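Long-range contacts in oligopeptide-binding protein appA (PDB 1XOC), which binds oligopeptides at the outer face of the Bacillus subtilis membrane and supplies them to the APP permease for import: residues Leu159-Leu164 against Phe177-Ile183; Ser37-Thr41 against Tyr115-Arg119. All blocks are in the same frame, centred on the assembly; numbering follows the deposited sequence.

How the contacts relate
Contacts 1 and 2 are both largely buried and lie on the same side of the chain's centre, about 15 Å apart between their centres. They touch where L159 of contact 1 packs on L38 of contact 2, and N36 ties them further by hydrogen bonds to N178 and L38. Contact 1, farther from the chain's centre, is apolar: a short helix against the loop before strand 188-194, with the exposed I163 at its outer side. Contact 2 joins two loops beside the bound peptide, held by hydrogen bonds and waters. Each has a zinc ion on one side chain, H162 in contact 1 and E118 in contact 2.

Contact 1 of 2, residues Leu159-Leu164 against Phe177-Ile183; sequences LPKHIL and FNRKKPI. With ZN (zinc ion), chain C.
The phenyl ring of F177 is the plug here, packed against the short helix 161-164 and the two residues before it. L164 CD1 sits almost exactly on the ring normal, 4° off it and 3.7 Å from the centroid of the F177 ring, a clean CH-pi contact. P182 CA of the same loop covers the opposite face, so the ring is sandwiched. With CG anti to the backbone N (chi1 178°), F177 holds its ring out toward the helix, where three more side chains gather round it. P160 CD comes in at 3.7 Å from F177 CZ, L159 CD2 approaches CE1, and I163 CG2 lies 4.0 Å from F177 CD2. F105 of helix 100-108 also packs on L159 and L164.

P160 is the N-cap residue just before the helix, and its carbonyl oxygen takes the backbone N-H groups of both I163 and L164. The P160 ring also presses on the backbone of I183: P160 CD is 3.4 Å from I183 O, a buried carbonyl oxygen with no polar partner in the model.

Toward solvent the packing thins. I163 is exposed, and its outstretched CD1 meets I183 CB at 3.7 Å, the two side chains crossing at about a right angle. H162, next to I163 in the helix, makes no contact with the loop 177-183; P160 CB lies over one face of its ring, ND1 binds a zinc ion at 2.2 Å, five waters complete the shell, and NE2 is hydrogen-bonded to D94. The buried L159, P160, L164 and F177 thus make the tight part, the exposed I163 and the partly exposed I183 the looser one. This is a small hydrophobic core joining a helix to the loop that runs into strand 188-194, within the periplasmic-binding-protein fold of solute-binding family 5.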
loop_
_atom_site.group_PDB
_atom_site.type_symbol
_atom_site.label_atom_id
_atom_site.label_comp_id
_atom_site.label_asym_id
_atom_site.label_seq_id
_atom_site.Cartn_x
_atom_site.Cartn_y
_atom_site.Cartn_z
ATOM N N LEU A 159 19.977 -4.797 0.163
ATOM C CA LEU A 159 20.751 -4.058 1.160
ATOM C C LEU A 159 22.229 -4.460 1.153
ATOM O O LEU A 159 22.564 -5.594 0.804
ATOM C CB LEU A 159 20.173 -4.316 2.551
ATOM C CG LEU A 159 18.682 -4.022 2.752
ATOM C CD1 LEU A 159 18.260 -4.492 4.136
ATOM C CD2 LEU A 159 18.391 -2.550 2.596
ATOM N N PRO A 160 23.133 -3.545 1.560
ATOM C CA PRO A 160 24.556 -3.826 1.583
ATOM C C PRO A 160 25.019 -4.622 2.817
ATOM O O PRO A 160 25.041 -4.103 3.949
ATOM C CB PRO A 160 25.181 -2.427 1.571
ATOM C CG PRO A 160 24.175 -1.571 2.205
ATOM C CD PRO A 160 22.843 -2.147 1.873
ATOM N N LYS A 161 25.430 -5.864 2.590
ATOM C CA LYS A 161 25.910 -6.714 3.648
ATOM C C LYS A 161 27.154 -6.128 4.313
ATOM O O LYS A 161 27.353 -6.268 5.522
ATOM C CB LYS A 161 26.219 -8.111 3.153
ATOM C CG LYS A 161 26.561 -9.082 4.249
ATOM C CD LYS A 161 26.837 -10.472 3.699
ATOM C CE LYS A 161 27.162 -11.436 4.795
ATOM N NZ LYS A 161 27.611 -12.789 4.285
ATOM N N HIS A 162 28.009 -5.468 3.537
ATOM C CA HIS A 162 29.225 -4.918 4.122
ATOM C C HIS A 162 28.943 -3.774 5.069
ATOM O O HIS A 162 29.833 -3.334 5.802
ATOM C CB HIS A 162 30.231 -4.476 3.050
ATOM C CG HIS A 162 29.712 -3.457 2.094
ATOM N ND1 HIS A 162 29.325 -3.782 0.808
ATOM C CD2 HIS A 162 29.544 -2.118 2.215
ATOM C CE1 HIS A 162 28.926 -2.683 0.186
ATOM N NE2 HIS A 162 29.034 -1.662 1.022
ATOM N N ILE A 163 27.693 -3.304 5.089
ATOM C CA ILE A 163 27.296 -2.325 6.112
ATOM C C ILE A 163 26.497 -2.982 7.251
ATOM O O ILE A 163 26.744 -2.708 8.451
ATOM C CB ILE A 163 26.487 -1.157 5.507
ATOM C CG1 ILE A 163 27.307 -0.427 4.418
ATOM C CG2 ILE A 163 26.065 -0.169 6.623
ATOM C CD1 ILE A 163 26.614 0.705 3.738
ATOM N N LEU A 164 25.525 -3.810 6.880
ATOM C CA LEU A 164 24.519 -4.305 7.847
ATOM C C LEU A 164 24.667 -5.764 8.261
ATOM O O LEU A 164 23.901 -6.235 9.125
ATOM C CB LEU A 164 23.131 -4.164 7.237
ATOM C CG LEU A 164 22.705 -2.745 6.935
ATOM C CD1 LEU A 164 21.439 -2.706 6.152
ATOM C CD2 LEU A 164 22.575 -1.951 8.260
ATOM N N PHE A 177 20.811 3.380 9.626
ATOM C CA PHE A 177 20.812 3.108 8.205
ATOM C C PHE A 177 19.440 3.374 7.591
ATOM O O PHE A 177 19.325 3.849 6.445
ATOM C CB PHE A 177 21.203 1.646 7.964
ATOM C CG PHE A 177 21.183 1.219 6.499
ATOM C CD1 PHE A 177 20.005 0.866 5.872
ATOM C CD2 PHE A 177 22.364 1.183 5.750
ATOM C CE1 PHE A 177 19.994 0.470 4.540
ATOM C CE2 PHE A 177 22.342 0.786 4.437
ATOM C CZ PHE A 177 21.174 0.451 3.835
ATOM N N ASN A 178 18.394 3.019 8.322
ATOM C CA ASN A 178 17.045 2.997 7.705
ATOM C C ASN A 178 16.406 4.389 7.625
ATOM O O ASN A 178 15.374 4.540 7.024
ATOM C CB ASN A 178 16.129 2.072 8.524
ATOM C CG ASN A 178 16.598 0.628 8.506
ATOM O OD1 ASN A 178 16.989 0.117 7.474
ATOM N ND2 ASN A 178 16.577 -0.019 9.659
ATOM N N ARG A 179 17.028 5.376 8.262
ATOM C CA ARG A 179 16.461 6.708 8.307
ATOM C C ARG A 179 17.382 7.773 7.745
ATOM O O ARG A 179 17.034 8.430 6.790
ATOM C CB ARG A 179 16.049 7.081 9.730
ATOM C CG ARG A 179 14.946 6.231 10.287
ATOM C CD ARG A 179 14.580 6.531 11.730
ATOM N NE ARG A 179 15.753 6.854 12.525
ATOM C CZ ARG A 179 16.505 5.967 13.145
ATOM N NH1 ARG A 179 16.217 4.684 13.067
ATOM N NH2 ARG A 179 17.554 6.363 13.846
ATOM N N LYS A 180 18.564 7.931 8.335
ATOM C CA LYS A 180 19.411 9.005 7.806
ATOM C C LYS A 180 20.800 8.606 7.334
ATOM O O LYS A 180 21.484 9.454 6.809
ATOM C CB LYS A 180 19.424 10.206 8.764
ATOM C CG LYS A 180 18.101 11.007 8.766
ATOM C CD LYS A 180 17.975 12.040 9.890
ATOM C CE LYS A 180 16.571 12.642 9.940
ATOM N NZ LYS A 180 15.618 11.726 10.573
ATOM N N LYS A 181 21.066 7.315 7.215
ATOM C CA LYS A 181 22.249 6.869 6.512
ATOM C C LYS A 181 22.007 5.736 5.523
ATOM O O LYS A 181 22.793 4.815 5.458
ATOM C CB LYS A 181 23.329 6.449 7.503
ATOM C CG LYS A 181 23.801 7.590 8.371
ATOM C CD LYS A 181 25.190 7.332 8.878
ATOM C CE LYS A 181 25.158 6.321 9.979
ATOM N NZ LYS A 181 26.453 5.580 10.097
ATOM N N PRO A 182 20.927 5.795 4.756
ATOM C CA PRO A 182 20.710 4.654 3.873
ATOM C C PRO A 182 21.698 4.639 2.721
ATOM O O PRO A 182 22.049 5.693 2.187
ATOM C CB PRO A 182 19.285 4.881 3.366
ATOM C CG PRO A 182 19.122 6.332 3.356
ATOM C CD PRO A 182 19.856 6.795 4.577
ATOM N N ILE A 183 22.141 3.446 2.341
ATOM C CA ILE A 183 23.045 3.238 1.206
ATOM C C ILE A 183 22.416 2.152 0.349
ATOM O O ILE A 183 22.233 1.057 0.825
ATOM C CB ILE A 183 24.463 2.824 1.657
ATOM C CG1 ILE A 183 25.128 3.964 2.463
ATOM C CG2 ILE A 183 25.304 2.354 0.455
ATOM C CD1 ILE A 183 25.451 5.168 1.657
HETATM ZN ZN ZN C . 29.701 -5.615 -0.421
HETATM O O HOH W 1 28.387 -6.661 0.681
HETATM O O HOH W 2 30.424 -7.669 -0.991
HETATM O O HOH W 3 31.043 -4.805 -1.899
HETATM O O HOH W 4 31.468 -6.434 0.589
HETATM O O HOH W 5 28.344 -5.279 -1.699
#

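Contact 2 of 2, residues Ser37-Thr41 against Tyr115-Arg119; sequences SLYST and YKGER. With ZN (zinc ion), chain L.
Y115 reaches across to the loop 37-41 and gives its hydroxyl proton to a backbone carbonyl: Y115 OH to L38 O is a short 2.5 Å, in the carbonyl plane, with L38 O at the edge of the Y115 ring. The same hydroxyl accepts from R119 N within its own loop, so it is used both as donor and as acceptor. G117 N lies over the centre of the Y115 ring, while Y39 slides past obliquely, with CE2 3.6 Å from Y115 CE1 and the ring planes at 40°. A water bridges Y39 OH and K116 N beyond this pair.

R119 supplies the second direct grip. Its chain is bent at chi2 (-59°), which brings NE to S40 O at 2.8 Å, again in the carbonyl plane but 18° out of the guanidinium plane. NH2 adds a weak bond to the same oxygen, and it also donates to a water that in turn donates to S40 OG, itself hydrogen-bonded to E49. T41 CG2 covers one guanidinium face. NH1 turns to the bound peptide and hydrogen-bonds its backbone, and the backbone of T41 bonds to the peptide as well.

Another water accepts from E118 N at 2.8 Å and lies in donating position to Y39 O and to E118 OE1, although it has more acceptors in reach than protons to give. E118 OE1 binds a zinc ion at 2.2 Å with four waters, and a zinc-bound water donates to OE2. The metal would be expected to offset the carboxylate's charge.

L38 O and S40 O thus take donors from the second loop directly, Y39 O through a water. R119, holding S40 O through NE and the peptide backbone through NH1, links the two, consistent with these bonds shaping part of the peptide site.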
loop_
_atom_site.group_PDB
_atom_site.type_symbol
_atom_site.label_atom_id
_atom_site.label_comp_id
_atom_site.label_asym_id
_atom_site.label_seq_id
_atom_site.Cartn_x
_atom_site.Cartn_y
_atom_site.Cartn_z
ATOM N N SER A 37 12.587 -2.233 2.830
ATOM C CA SER A 37 11.416 -2.979 2.434
ATOM C C SER A 37 11.058 -4.145 3.374
ATOM O O SER A 37 9.920 -4.625 3.360
ATOM C CB SER A 37 11.584 -3.468 1.012
ATOM O OG SER A 37 12.553 -4.470 0.971
ATOM N N LEU A 38 12.012 -4.593 4.189
ATOM C CA LEU A 38 11.738 -5.677 5.135
ATOM C C LEU A 38 10.879 -5.211 6.325
ATOM O O LEU A 38 10.328 -6.043 7.050
ATOM C CB LEU A 38 13.033 -6.324 5.622
ATOM C CG LEU A 38 13.966 -6.895 4.545
ATOM C CD1 LEU A 38 15.294 -7.336 5.161
ATOM C CD2 LEU A 38 13.233 -8.021 3.859
ATOM N N TYR A 39 10.752 -3.897 6.557
ATOM C CA TYR A 39 10.043 -3.371 7.685
ATOM C C TYR A 39 8.913 -2.407 7.366
ATOM O O TYR A 39 7.961 -2.317 8.132
ATOM C CB TYR A 39 11.051 -2.699 8.638
ATOM C CG TYR A 39 12.060 -3.714 9.138
ATOM C CD1 TYR A 39 13.345 -3.782 8.620
ATOM C CD2 TYR A 39 11.701 -4.656 10.084
ATOM C CE1 TYR A 39 14.238 -4.763 9.069
ATOM C CE2 TYR A 39 12.574 -5.616 10.532
ATOM C CZ TYR A 39 13.849 -5.681 10.014
ATOM O OH TYR A 39 14.706 -6.675 10.500
ATOM N N SER A 40 9.028 -1.639 6.305
ATOM C CA SER A 40 8.010 -0.678 5.988
ATOM C C SER A 40 6.692 -1.327 5.598
ATOM O O SER A 40 6.676 -2.405 4.987
ATOM C CB SER A 40 8.465 0.286 4.913
ATOM O OG SER A 40 8.746 -0.396 3.714
ATOM N N THR A 41 5.597 -0.646 5.935
ATOM C CA THR A 41 4.262 -1.124 5.552
ATOM C C THR A 41 3.464 -0.089 4.753
ATOM O O THR A 41 2.320 -0.371 4.384
ATOM C CB THR A 41 3.433 -1.649 6.738
ATOM O OG1 THR A 41 3.258 -0.587 7.691
ATOM C CG2 THR A 41 4.115 -2.828 7.449
ATOM N N TYR A 115 13.689 -12.061 13.316
ATOM C CA TYR A 115 13.021 -11.063 12.490
ATOM C C TYR A 115 11.722 -10.578 13.130
ATOM O O TYR A 115 10.824 -11.394 13.408
ATOM C CB TYR A 115 12.712 -11.649 11.132
ATOM C CG TYR A 115 11.854 -10.738 10.258
ATOM C CD1 TYR A 115 12.348 -9.539 9.735
ATOM C CD2 TYR A 115 10.561 -11.122 9.898
ATOM C CE1 TYR A 115 11.580 -8.728 8.937
ATOM C CE2 TYR A 115 9.770 -10.312 9.090
ATOM C CZ TYR A 115 10.269 -9.120 8.606
ATOM O OH TYR A 115 9.473 -8.324 7.801
ATOM N N LYS A 116 11.630 -9.267 13.360
ATOM C CA LYS A 116 10.484 -8.653 14.035
ATOM C C LYS A 116 9.601 -7.755 13.151
ATOM O O LYS A 116 8.794 -6.988 13.660
ATOM C CB LYS A 116 10.971 -7.883 15.281
ATOM C CG LYS A 116 11.573 -8.811 16.294
ATOM C CD LYS A 116 12.164 -8.124 17.532
ATOM C CE LYS A 116 12.731 -9.170 18.489
ATOM N NZ LYS A 116 13.529 -10.236 17.772
ATOM N N GLY A 117 9.687 -7.900 11.843
ATOM C CA GLY A 117 8.932 -7.075 10.910
ATOM C C GLY A 117 7.549 -7.622 10.630
ATOM O O GLY A 117 7.196 -8.708 11.094
ATOM N N GLU A 118 6.766 -6.837 9.883
ATOM C CA GLU A 118 5.404 -7.202 9.474
ATOM C C GLU A 118 5.313 -7.812 8.079
ATOM O O GLU A 118 4.205 -8.046 7.613
ATOM C CB GLU A 118 4.473 -5.977 9.534
ATOM C CG GLU A 118 3.929 -5.662 10.939
ATOM C CD GLU A 118 4.950 -5.005 11.878
ATOM O OE1 GLU A 118 5.495 -3.955 11.508
ATOM O OE2 GLU A 118 5.169 -5.541 12.988
ATOM N N ARG A 119 6.458 -8.060 7.423
ATOM C CA ARG A 119 6.478 -8.539 6.038
ATOM C C ARG A 119 6.759 -10.026 5.914
ATOM O O ARG A 119 7.139 -10.503 4.828
ATOM C CB ARG A 119 7.485 -7.724 5.208
ATOM C CG ARG A 119 7.111 -6.261 5.043
ATOM C CD ARG A 119 5.782 -6.101 4.391
ATOM N NE ARG A 119 5.590 -4.770 3.863
ATOM C CZ ARG A 119 4.541 -4.439 3.119
ATOM N NH1 ARG A 119 3.654 -5.360 2.774
ATOM N NH2 ARG A 119 4.416 -3.208 2.693
HETATM ZN ZN ZN L . 6.488 -2.884 13.118
HETATM O O HOH W 6 14.044 -7.604 12.923
HETATM O O HOH W 7 7.827 -4.260 9.994
HETATM O O HOH W 8 6.186 -0.476 2.628
HETATM O O HOH W 9 8.278 -4.017 13.293
HETATM O O HOH W 10 6.042 -3.794 14.691
HETATM O O HOH W 11 7.644 -1.463 12.300
HETATM O O HOH W 12 5.068 -0.983 12.664
#